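Local coordinates for protein fasciclin-1 (Drosophila melanogaster, PDB 1O70) that mediates neural cell adhesion as a membrane-anchored surface molecule, here represented by its third and fourth FAS1 domains, at residues R74-M79 and L154-T159; I81-L86 and P103-N108; K202-T207 and D304-E309; R193-V198 and N297-V302. One frame throughout, in Å; residues are numbered along the deposited sequence.

Interaction 1. Residues R74-M79 and L154-T159; sequences RQILNM and LGVPYT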
# COMPACT_ATOMS: atom_id res chain seq x y z
N ARG A 74 -14.68 3.49 10.87
CA ARG A 74 -13.96 3.01 12.03
C ARG A 74 -12.63 2.39 11.59
O ARG A 74 -11.60 2.57 12.24
CB ARG A 74 -14.81 1.97 12.77
CG ARG A 74 -14.34 1.63 14.19
CD ARG A 74 -15.41 0.86 14.96
NE ARG A 74 -16.72 1.50 14.81
CZ ARG A 74 -17.73 0.98 14.12
NH1 ARG A 74 -17.59 -0.20 13.51
NH2 ARG A 74 -18.89 1.63 14.01
N GLN A 75 -12.66 1.66 10.48
CA GLN A 75 -11.44 1.04 9.97
C GLN A 75 -10.48 2.11 9.48
O GLN A 75 -9.27 2.00 9.67
CB GLN A 75 -11.75 0.09 8.83
CG GLN A 75 -12.51 -1.13 9.25
CD GLN A 75 -12.63 -2.12 8.11
OE1 GLN A 75 -11.64 -2.70 7.66
NE2 GLN A 75 -13.85 -2.30 7.62
N ILE A 76 -11.04 3.14 8.86
CA ILE A 76 -10.24 4.23 8.36
C ILE A 76 -9.64 4.98 9.54
O ILE A 76 -8.44 5.24 9.58
CB ILE A 76 -11.10 5.16 7.50
CG1 ILE A 76 -11.48 4.43 6.22
CG2 ILE A 76 -10.36 6.47 7.24
CD1 ILE A 76 -12.30 5.24 5.24
N LEU A 77 -10.48 5.30 10.51
CA LEU A 77 -10.01 6.00 11.70
C LEU A 77 -8.92 5.19 12.39
O LEU A 77 -7.87 5.74 12.74
CB LEU A 77 -11.17 6.23 12.68
CG LEU A 77 -12.19 7.34 12.36
CD1 LEU A 77 -13.42 7.15 13.22
CD2 LEU A 77 -11.57 8.72 12.59
N ASN A 78 -9.15 3.90 12.58
CA ASN A 78 -8.18 3.05 13.26
C ASN A 78 -6.79 2.99 12.66
O ASN A 78 -5.81 2.83 13.39
CB ASN A 78 -8.71 1.62 13.38
CG ASN A 78 -9.93 1.53 14.25
OD1 ASN A 78 -10.06 2.25 15.24
ND2 ASN A 78 -10.84 0.64 13.90
N MET A 79 -6.67 3.13 11.34
CA MET A 79 -5.35 3.07 10.73
C MET A 79 -4.58 4.38 10.91
O MET A 79 -3.38 4.45 10.60
CB MET A 79 -5.43 2.68 9.25
CG MET A 79 -6.16 3.65 8.36
SD MET A 79 -6.07 3.16 6.61
CE MET A 79 -7.22 1.76 6.57
N LEU A 154 -5.82 8.72 5.21
CA LEU A 154 -5.36 7.37 4.90
C LEU A 154 -6.57 6.45 4.71
O LEU A 154 -7.67 6.75 5.19
CB LEU A 154 -4.46 6.84 6.02
CG LEU A 154 -3.21 7.66 6.34
CD1 LEU A 154 -2.44 7.01 7.48
CD2 LEU A 154 -2.34 7.78 5.10
N GLY A 155 -6.37 5.35 4.01
CA GLY A 155 -7.45 4.40 3.78
C GLY A 155 -8.50 4.82 2.77
O GLY A 155 -9.50 4.13 2.61
N VAL A 156 -8.28 5.94 2.09
CA VAL A 156 -9.22 6.44 1.07
C VAL A 156 -8.38 6.84 -0.15
O VAL A 156 -8.01 8.00 -0.31
CB VAL A 156 -10.01 7.66 1.58
CG1 VAL A 156 -10.94 8.16 0.48
CG2 VAL A 156 -10.82 7.28 2.81
N PRO A 157 -8.10 5.88 -1.04
CA PRO A 157 -7.30 6.12 -2.25
C PRO A 157 -7.76 7.29 -3.09
O PRO A 157 -8.96 7.50 -3.29
CB PRO A 157 -7.42 4.80 -3.01
CG PRO A 157 -7.68 3.79 -1.93
CD PRO A 157 -8.66 4.51 -1.05
N TYR A 158 -6.80 8.06 -3.58
CA TYR A 158 -7.12 9.19 -4.44
C TYR A 158 -6.34 9.02 -5.74
O TYR A 158 -6.09 9.98 -6.46
CB TYR A 158 -6.78 10.52 -3.76
CG TYR A 158 -5.32 10.73 -3.39
CD1 TYR A 158 -4.42 11.29 -4.31
CD2 TYR A 158 -4.84 10.38 -2.13
CE1 TYR A 158 -3.08 11.49 -3.98
CE2 TYR A 158 -3.50 10.57 -1.78
CZ TYR A 158 -2.63 11.13 -2.71
OH TYR A 158 -1.30 11.32 -2.38
N THR A 159 -5.94 7.78 -6.01
CA THR A 159 -5.20 7.47 -7.22
C THR A 159 -5.57 6.10 -7.77
O THR A 159 -5.96 5.20 -7.01
CB THR A 159 -3.67 7.47 -6.99
OG1 THR A 159 -3.33 6.47 -6.01
CG2 THR A 159 -3.21 8.83 -6.53
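A first torsion of 63° tucks Met79 CG between its backbone N and carbonyl carbon and, with chi2 extended, brings SD to Gly155, where a bend at chi3 (74°) turns CE to the same residue; Ile76, with CG1 beside its backbone N (chi1 -69°), sends an extended branch toward Val156. Both residues sit on helix 70-79 of the third FAS1 domain and face the loop that leaves strand 145-150 for helix 161-167. No hydrogen bond joins the two segments: apolar side chains pack on the loop's backbone and side chains. Met79 SD lies 3.4 Å from Gly155 CA, and CE 3.8 Å from it. Gly155 has a positive phi, and a CB here would point at the helix and run into the sulfur. Ile76 divides its contacts, CG2 resting 3.4 Å from Leu154 O while CD1 meets Val156 CG2 at 3.5 Å, the side chains crossing at a slant. An alanine in place of Ile76 would be likely to open a gap beside the Leu154 carbonyl and leave Val156 CG2 without its mate on the helix. Val156 also reaches Ile63, and Leu154 Val131. Leu154 CB completes the contact, 4.1 Å from Met79 SD.

Interaction 2. Residues I81-L86 and P103-N108; sequences IIKDRL and PTVNNN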
# COMPACT_ATOMS: atom_id res chain seq x y z
N ILE A 81 -4.28 5.61 13.81
CA ILE A 81 -3.86 5.50 15.20
C ILE A 81 -2.73 4.49 15.45
O ILE A 81 -2.96 3.27 15.53
CB ILE A 81 -5.05 5.13 16.12
CG1 ILE A 81 -6.22 6.10 15.89
CG2 ILE A 81 -4.63 5.19 17.57
CD1 ILE A 81 -7.51 5.64 16.56
N ILE A 82 -1.52 5.01 15.61
CA ILE A 82 -0.33 4.21 15.86
C ILE A 82 -0.15 3.79 17.32
O ILE A 82 -0.02 4.62 18.21
CB ILE A 82 0.92 4.99 15.42
CG1 ILE A 82 0.83 5.29 13.92
CG2 ILE A 82 2.17 4.20 15.77
CD1 ILE A 82 1.70 6.42 13.47
N LYS A 83 -0.11 2.48 17.54
CA LYS A 83 0.06 1.96 18.89
C LYS A 83 1.51 2.12 19.35
O LYS A 83 2.21 1.14 19.61
CB LYS A 83 -0.34 0.48 18.92
CG LYS A 83 -1.83 0.26 18.62
CD LYS A 83 -2.09 -1.04 17.88
CE LYS A 83 -1.78 -2.26 18.72
NZ LYS A 83 -1.92 -3.52 17.93
N ASP A 84 1.95 3.38 19.47
CA ASP A 84 3.32 3.67 19.88
C ASP A 84 3.57 5.19 20.00
O ASP A 84 2.76 5.99 19.55
CB ASP A 84 4.29 3.03 18.87
CG ASP A 84 5.75 3.34 19.15
OD1 ASP A 84 6.15 3.45 20.33
OD2 ASP A 84 6.51 3.46 18.17
N ARG A 85 4.68 5.56 20.64
CA ARG A 85 5.03 6.96 20.81
C ARG A 85 6.01 7.30 19.69
O ARG A 85 7.19 6.96 19.77
CB ARG A 85 5.71 7.16 22.16
CG ARG A 85 6.20 8.58 22.39
CD ARG A 85 7.22 8.61 23.52
NE ARG A 85 6.64 8.06 24.74
CZ ARG A 85 5.70 8.69 25.44
NH1 ARG A 85 5.25 9.87 25.03
NH2 ARG A 85 5.20 8.13 26.54
N LEU A 86 5.53 7.97 18.64
CA LEU A 86 6.39 8.29 17.51
C LEU A 86 6.48 9.74 17.07
O LEU A 86 5.51 10.30 16.55
CB LEU A 86 5.97 7.48 16.29
CG LEU A 86 6.27 5.98 16.23
CD1 LEU A 86 5.80 5.43 14.88
CD2 LEU A 86 7.76 5.76 16.40
N PRO A 103 2.57 -0.75 13.04
CA PRO A 103 1.21 -1.28 13.23
C PRO A 103 0.23 -0.22 13.75
O PRO A 103 0.65 0.72 14.42
CB PRO A 103 1.40 -2.40 14.26
CG PRO A 103 2.85 -2.77 14.13
CD PRO A 103 3.53 -1.44 13.92
N THR A 104 -1.05 -0.38 13.46
CA THR A 104 -2.06 0.56 13.92
C THR A 104 -3.19 -0.16 14.66
O THR A 104 -3.13 -1.38 14.85
CB THR A 104 -2.66 1.37 12.76
OG1 THR A 104 -3.43 0.50 11.92
CG2 THR A 104 -1.55 2.01 11.95
N VAL A 105 -4.21 0.58 15.08
CA VAL A 105 -5.33 -0.00 15.79
C VAL A 105 -6.04 -0.95 14.83
O VAL A 105 -6.73 -1.88 15.23
CB VAL A 105 -6.30 1.09 16.28
CG1 VAL A 105 -7.60 0.49 16.79
CG2 VAL A 105 -5.63 1.89 17.38
N ASN A 106 -5.85 -0.68 13.54
CA ASN A 106 -6.42 -1.52 12.50
C ASN A 106 -5.41 -2.66 12.32
O ASN A 106 -4.34 -2.46 11.75
CB ASN A 106 -6.56 -0.69 11.22
CG ASN A 106 -7.27 -1.44 10.12
OD1 ASN A 106 -6.91 -2.57 9.78
ND2 ASN A 106 -8.29 -0.81 9.54
N ASN A 107 -5.73 -3.85 12.83
CA ASN A 107 -4.79 -4.96 12.72
C ASN A 107 -4.70 -5.57 11.32
O ASN A 107 -4.19 -6.67 11.15
CB ASN A 107 -5.06 -6.05 13.78
CG ASN A 107 -6.52 -6.48 13.86
OD1 ASN A 107 -7.19 -6.63 12.83
ND2 ASN A 107 -7.00 -6.70 15.08
N ASN A 108 -5.17 -4.82 10.34
CA ASN A 108 -5.13 -5.25 8.94
C ASN A 108 -4.46 -4.17 8.10
O ASN A 108 -4.44 -4.25 6.88
CB ASN A 108 -6.55 -5.51 8.43
CG ASN A 108 -7.05 -6.89 8.79
OD1 ASN A 108 -8.26 -7.15 8.77
ND2 ASN A 108 -6.13 -7.79 9.10
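At the edge strand 81-82 of the third FAS1 domain's sheet, Ile81, Ile82 and Lys83 meet Pro103, Thr104 and Val105 of the chain that runs from strand 102-103 into the following loop. The backbones draw closest at Ile82 and Thr104, whose CA atoms are 4.5 Å apart, but a single hydrogen bond joins the segments. Val105 N donates to Ile81 O over 3.0 Å; the donor lies nearly in line with the carbonyl bond, while the N-H...O angle is bent, at 136°. Beside this bond, Val105 CG2 nestles against the branch point of Ile81, 3.5 Å from its CG2 and equally near CB. Val105 turns this methyl anti to its carbonyl carbon, CG1 standing anti to the backbone N (chi1 169°).

Lys83 is the centre of an inverse gamma turn, in which Asp84 N bonds back to Ile82 O. Its side chain, bent at chi2 and chi3, passes with CD close to Thr104 O, so that the aliphatic part covers the carbonyl and NZ stays 3.9 Å from Thr104 O. Thr104 sets its CB near Ile81 O; its OG1 is hydrogen-bonded to Thr109 O, with Asn106 O as a second acceptor nearby. Beyond it Asn106 forms an Asx turn, OD1 accepting from Asn108 N at 2.9 Å in the carbonyl plane. Ile81 also packs on Val48 and Ile42, and Ile82 on Leu51 and Val102.

With one bent backbone bond and otherwise hydrocarbon against hydrocarbon or carbonyl, the join between edge strand and loop probably depends mainly on the packing of Ile81, Val105 and the Lys83 chain.

Interaction 3. Residues K202-T207 and D304-E309; sequences KGWQKT and DYPLLE. With SO4 (sulfate ion), chain C.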
# COMPACT_ATOMS: atom_id res chain seq x y z
N LYS A 202 13.57 -3.62 -4.86
CA LYS A 202 14.50 -4.61 -4.30
C LYS A 202 14.31 -5.96 -5.01
O LYS A 202 15.27 -6.71 -5.23
CB LYS A 202 14.26 -4.79 -2.80
CG LYS A 202 15.37 -5.55 -2.08
CD LYS A 202 14.98 -5.92 -0.64
CE LYS A 202 14.50 -4.71 0.18
NZ LYS A 202 15.55 -3.68 0.45
N GLY A 203 13.06 -6.27 -5.36
CA GLY A 203 12.76 -7.50 -6.06
C GLY A 203 13.42 -7.54 -7.43
O GLY A 203 14.06 -8.54 -7.76
N TRP A 204 13.28 -6.48 -8.23
CA TRP A 204 13.92 -6.48 -9.55
C TRP A 204 15.44 -6.45 -9.39
O TRP A 204 16.15 -7.03 -10.22
CB TRP A 204 13.46 -5.29 -10.40
CG TRP A 204 12.05 -5.45 -10.93
CD1 TRP A 204 10.97 -4.67 -10.61
CD2 TRP A 204 11.56 -6.47 -11.83
NE1 TRP A 204 9.85 -5.15 -11.24
CE2 TRP A 204 10.18 -6.24 -11.99
CE3 TRP A 204 12.15 -7.55 -12.50
CZ2 TRP A 204 9.37 -7.04 -12.80
CZ3 TRP A 204 11.34 -8.36 -13.32
CH2 TRP A 204 9.96 -8.09 -13.46
N GLN A 205 15.94 -5.80 -8.34
CA GLN A 205 17.40 -5.75 -8.13
C GLN A 205 17.91 -7.15 -7.88
O GLN A 205 18.98 -7.53 -8.35
CB GLN A 205 17.75 -4.83 -6.95
CG GLN A 205 17.37 -3.37 -7.19
CD GLN A 205 17.34 -2.54 -5.91
OE1 GLN A 205 16.70 -1.49 -5.86
NE2 GLN A 205 18.03 -3.01 -4.88
N LYS A 206 17.13 -7.94 -7.15
CA LYS A 206 17.51 -9.31 -6.87
C LYS A 206 17.52 -10.10 -8.18
O LYS A 206 18.41 -10.93 -8.40
CB LYS A 206 16.54 -9.94 -5.90
CG LYS A 206 16.71 -9.44 -4.49
CD LYS A 206 15.66 -10.05 -3.58
CE LYS A 206 15.83 -9.59 -2.14
NZ LYS A 206 14.76 -10.16 -1.26
N THR A 207 16.55 -9.82 -9.04
CA THR A 207 16.45 -10.48 -10.33
C THR A 207 17.66 -10.12 -11.20
O THR A 207 18.10 -10.92 -12.03
CB THR A 207 15.16 -10.07 -11.05
OG1 THR A 207 14.04 -10.49 -10.26
CG2 THR A 207 15.08 -10.69 -12.43
N ASP A 304 7.83 -9.41 -2.95
CA ASP A 304 9.28 -9.44 -2.76
C ASP A 304 10.09 -9.82 -3.99
O ASP A 304 11.25 -9.44 -4.12
CB ASP A 304 9.65 -10.41 -1.64
CG ASP A 304 9.61 -9.77 -0.26
OD1 ASP A 304 9.46 -10.53 0.72
OD2 ASP A 304 9.76 -8.53 -0.15
N TYR A 305 9.47 -10.59 -4.87
CA TYR A 305 10.15 -11.07 -6.07
C TYR A 305 9.10 -11.26 -7.15
O TYR A 305 7.97 -11.67 -6.88
CB TYR A 305 10.84 -12.40 -5.75
CG TYR A 305 11.88 -12.85 -6.77
CD1 TYR A 305 13.14 -12.25 -6.81
CD2 TYR A 305 11.59 -13.85 -7.70
CE1 TYR A 305 14.09 -12.64 -7.75
CE2 TYR A 305 12.54 -14.25 -8.66
CZ TYR A 305 13.79 -13.64 -8.68
OH TYR A 305 14.72 -13.99 -9.63
N PRO A 306 9.46 -10.97 -8.40
CA PRO A 306 8.54 -11.11 -9.53
C PRO A 306 8.21 -12.56 -9.88
O PRO A 306 9.03 -13.45 -9.66
CB PRO A 306 9.27 -10.39 -10.66
CG PRO A 306 10.71 -10.65 -10.33
CD PRO A 306 10.76 -10.44 -8.85
N LEU A 307 7.01 -12.81 -10.39
CA LEU A 307 6.63 -14.16 -10.78
C LEU A 307 7.47 -14.52 -12.00
O LEU A 307 7.06 -14.28 -13.14
CB LEU A 307 5.14 -14.20 -11.14
CG LEU A 307 4.23 -13.80 -9.99
CD1 LEU A 307 2.80 -13.65 -10.47
CD2 LEU A 307 4.33 -14.84 -8.87
N LEU A 308 8.66 -15.08 -11.77
CA LEU A 308 9.56 -15.43 -12.86
C LEU A 308 10.33 -16.72 -12.62
O LEU A 308 10.84 -16.96 -11.52
CB LEU A 308 10.53 -14.27 -13.10
CG LEU A 308 11.23 -14.16 -14.46
CD1 LEU A 308 10.19 -13.95 -15.56
CD2 LEU A 308 12.21 -13.00 -14.44
N GLU A 309 10.40 -17.57 -13.64
CA GLU A 309 11.14 -18.84 -13.59
C GLU A 309 12.27 -18.68 -14.61
O GLU A 309 12.23 -17.74 -15.41
CB GLU A 309 10.23 -20.00 -14.01
CG GLU A 309 8.97 -20.14 -13.18
CD GLU A 309 8.05 -21.23 -13.68
OE1 GLU A 309 7.54 -21.10 -14.81
OE2 GLU A 309 7.83 -22.21 -12.95
S SO4 C . 12.68 -0.91 -2.29
O1 SO4 C . 11.97 0.32 -2.61
O2 SO4 C . 12.02 -2.03 -2.97
O3 SO4 C . 14.08 -0.83 -2.74
O4 SO4 C . 12.65 -1.12 -0.83
O HOH W 1 12.90 -8.03 -1.97
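Apolar packing of Pro306 on Trp204 and Thr207 dominates where helix 201-210 meets the tail after the last strand of the fourth FAS1 domain. Pro306 lays CB over one face of the Trp204 six-membered ring, 4.0 Å from its centroid and 22° off the normal, a CH-pi contact. Pro306 CG also meets Thr207 OG1 at 3.3 Å, and its CD stands over one face of the ring of its neighbour Tyr305, offset toward the rim. Lys206 CB approaches the edge of that ring, 4.1 Å from Tyr305 CE1. Thr207 and Leu308 cross at roughly a right angle, Thr207 CG2 4.2 Å from Leu308 CD2. Gly203 brings the helix close to the tail, because a CB there would collide with Asp304 O.

Direct hydrogen bonds between the segments are absent; polar links are indirect or internal. One water accepts from Lys206 NZ (2.9 Å) and donates to Asp304 O. Within the helix, Thr207 OG1 donates to Gly203 O at 3.2 Å, meeting the carbonyl from the face opposite to Thr207 N, so two donors grip this oxygen.

A sulfate, probably from the crystallisation liquor, accepts a nearly straight bond of 2.9 Å from Lys202 N to O2 and is held also by Arg200 NH2.

Around the contact, Trp204 packs on helix 172-177, with NE1 bonded to Thr174 OG1, Tyr305 lies on Ile286 of strand 284-295, and Pro306 reaches Pro199 of strand 193-199.

Interaction 4. Residues R193-V198 and N297-V302; sequences RFTYFV and NGIIHV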
# COMPACT_ATOMS: atom_id res chain seq x y z
N ARG A 193 -11.50 -3.50 -12.94
CA ARG A 193 -10.92 -3.56 -11.61
C ARG A 193 -9.65 -4.40 -11.70
O ARG A 193 -9.70 -5.57 -12.09
CB ARG A 193 -11.91 -4.16 -10.62
CG ARG A 193 -12.96 -3.16 -10.15
CD ARG A 193 -12.31 -2.03 -9.36
NE ARG A 193 -13.25 -0.95 -9.03
CZ ARG A 193 -13.68 -0.03 -9.89
NH1 ARG A 193 -13.25 -0.05 -11.14
NH2 ARG A 193 -14.51 0.92 -9.49
N PHE A 194 -8.52 -3.80 -11.36
CA PHE A 194 -7.25 -4.51 -11.43
C PHE A 194 -6.68 -4.92 -10.09
O PHE A 194 -6.81 -4.21 -9.09
CB PHE A 194 -6.19 -3.66 -12.12
CG PHE A 194 -6.60 -3.10 -13.43
CD1 PHE A 194 -7.32 -1.91 -13.48
CD2 PHE A 194 -6.22 -3.70 -14.62
CE1 PHE A 194 -7.64 -1.31 -14.70
CE2 PHE A 194 -6.54 -3.12 -15.84
CZ PHE A 194 -7.25 -1.92 -15.88
N THR A 195 -6.04 -6.08 -10.09
CA THR A 195 -5.36 -6.59 -8.91
C THR A 195 -3.94 -6.82 -9.43
O THR A 195 -3.65 -7.87 -10.02
CB THR A 195 -5.98 -7.90 -8.44
OG1 THR A 195 -7.31 -7.65 -7.99
CG2 THR A 195 -5.18 -8.48 -7.30
N TYR A 196 -3.08 -5.83 -9.23
CA TYR A 196 -1.71 -5.88 -9.72
C TYR A 196 -0.71 -6.32 -8.65
O TYR A 196 -0.55 -5.65 -7.62
CB TYR A 196 -1.33 -4.49 -10.27
CG TYR A 196 -0.17 -4.46 -11.26
CD1 TYR A 196 0.32 -3.23 -11.72
CD2 TYR A 196 0.44 -5.62 -11.72
CE1 TYR A 196 1.40 -3.16 -12.60
CE2 TYR A 196 1.52 -5.57 -12.61
CZ TYR A 196 2.00 -4.34 -13.04
OH TYR A 196 3.09 -4.28 -13.89
N PHE A 197 -0.05 -7.45 -8.90
CA PHE A 197 0.96 -7.95 -7.99
C PHE A 197 2.24 -7.31 -8.47
O PHE A 197 2.86 -7.77 -9.43
CB PHE A 197 1.07 -9.48 -8.05
CG PHE A 197 -0.17 -10.19 -7.60
CD1 PHE A 197 -1.23 -10.36 -8.49
CD2 PHE A 197 -0.31 -10.60 -6.28
CE1 PHE A 197 -2.42 -10.93 -8.07
CE2 PHE A 197 -1.51 -11.18 -5.84
CZ PHE A 197 -2.57 -11.34 -6.74
N VAL A 198 2.62 -6.23 -7.80
CA VAL A 198 3.79 -5.45 -8.16
C VAL A 198 5.10 -5.76 -7.45
O VAL A 198 5.22 -5.55 -6.24
CB VAL A 198 3.53 -3.95 -7.94
CG1 VAL A 198 4.76 -3.17 -8.33
CG2 VAL A 198 2.33 -3.51 -8.75
N ASN A 297 -9.43 2.11 -8.84
CA ASN A 297 -9.89 1.14 -9.82
C ASN A 297 -9.25 -0.21 -9.58
O ASN A 297 -8.97 -0.95 -10.52
CB ASN A 297 -9.53 1.62 -11.22
CG ASN A 297 -8.05 1.79 -11.40
OD1 ASN A 297 -7.31 1.89 -10.42
ND2 ASN A 297 -7.60 1.84 -12.65
N GLY A 298 -8.99 -0.55 -8.31
CA GLY A 298 -8.38 -1.83 -8.04
C GLY A 298 -7.52 -1.86 -6.80
O GLY A 298 -7.64 -1.00 -5.92
N ILE A 299 -6.65 -2.85 -6.71
CA ILE A 299 -5.78 -3.01 -5.56
C ILE A 299 -4.42 -3.48 -6.03
O ILE A 299 -4.31 -4.22 -7.00
CB ILE A 299 -6.38 -4.04 -4.58
CG1 ILE A 299 -5.61 -4.02 -3.25
CG2 ILE A 299 -6.28 -5.43 -5.17
CD1 ILE A 299 -6.25 -4.89 -2.19
N ILE A 300 -3.38 -3.06 -5.32
CA ILE A 300 -2.02 -3.46 -5.64
C ILE A 300 -1.40 -4.23 -4.47
O ILE A 300 -1.57 -3.84 -3.32
CB ILE A 300 -1.14 -2.24 -5.89
CG1 ILE A 300 -1.43 -1.66 -7.28
CG2 ILE A 300 0.34 -2.60 -5.71
CD1 ILE A 300 -0.60 -0.41 -7.59
N HIS A 301 -0.68 -5.31 -4.76
CA HIS A 301 -0.02 -6.07 -3.70
C HIS A 301 1.48 -6.06 -4.00
O HIS A 301 1.93 -6.67 -4.98
CB HIS A 301 -0.51 -7.51 -3.66
CG HIS A 301 -1.99 -7.64 -3.47
ND1 HIS A 301 -2.62 -7.34 -2.28
CD2 HIS A 301 -2.97 -8.04 -4.32
CE1 HIS A 301 -3.92 -7.55 -2.41
NE2 HIS A 301 -4.16 -7.98 -3.63
N VAL A 302 2.27 -5.38 -3.18
CA VAL A 302 3.70 -5.32 -3.43
C VAL A 302 4.38 -6.61 -3.00
O VAL A 302 4.34 -6.99 -1.83
CB VAL A 302 4.36 -4.14 -2.72
CG1 VAL A 302 5.83 -4.12 -3.04
CG2 VAL A 302 3.70 -2.84 -3.16
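Asn297 CA sits 3.6 Å above the plane of the Arg193 guanidinium, displaced toward its rim, while Asn297 O lies at the edge of the Phe194 ring. On the Tyr196 ring, Val198 CG2 covers part of one face. Phe197 and His301 run alongside each other in the same direction, their ring centroids 5.3 Å apart and the planes at an oblique 34°. Thr195 CG2 touches the edge of the imidazole, 3.7 Å from His301 CD2, and the ring is fixed by bonds of ND1 with Asp292 N and of NE2 with Tyr242 O.

An alanine at Arg193 would remove the cover from Asn297 CA and would probably leave Thr190 O without the donor it has in NH1.

The strands themselves pair in parallel, their axes 19° apart. Five bonds alternate across them, from Phe194 N to Asn297 O (3.0 Å) through Ile299 N to Phe194 O (2.7 Å) and on to Val198 N and His301 O (2.9 Å). Gly298 allows the close approach, since a CB would run into Phe194 O. Tyr196, Val198 and Ile300 share one face, Val198 CG2 meeting Ile300 CG2 at 3.7 Å.

Within the mixed sheet of the fourth FAS1 domain, strand 235-238 flanks 193-199, strand 284-295 flanks 298-303, and helix 161-167 packs on the face of Tyr196, Val198 and Ile300.

How the interactions relate
Interactions 1 and 2 belong to the third FAS1 domain, interactions 3 and 4 to the fourth. The first pair touch, their centres 13 Å apart: helix 70-79 runs into strand 81-82, and Gln75 O is 3.0 Å from Asn106 ND2, probably hydrogen-bonded. Interaction 2 is nested in the loop that interaction 1 closes. In the second pair both segments of interaction 3 follow within a few residues on those of interaction 4, so the parallel strands lead into the helix and the tail, with centres 17 Å apart. Between the domains, interactions 1 and 4 approach to about 5 Å between nearest atoms without touching, whereas the centres of interactions 2 and 3 are about 30 Å apart.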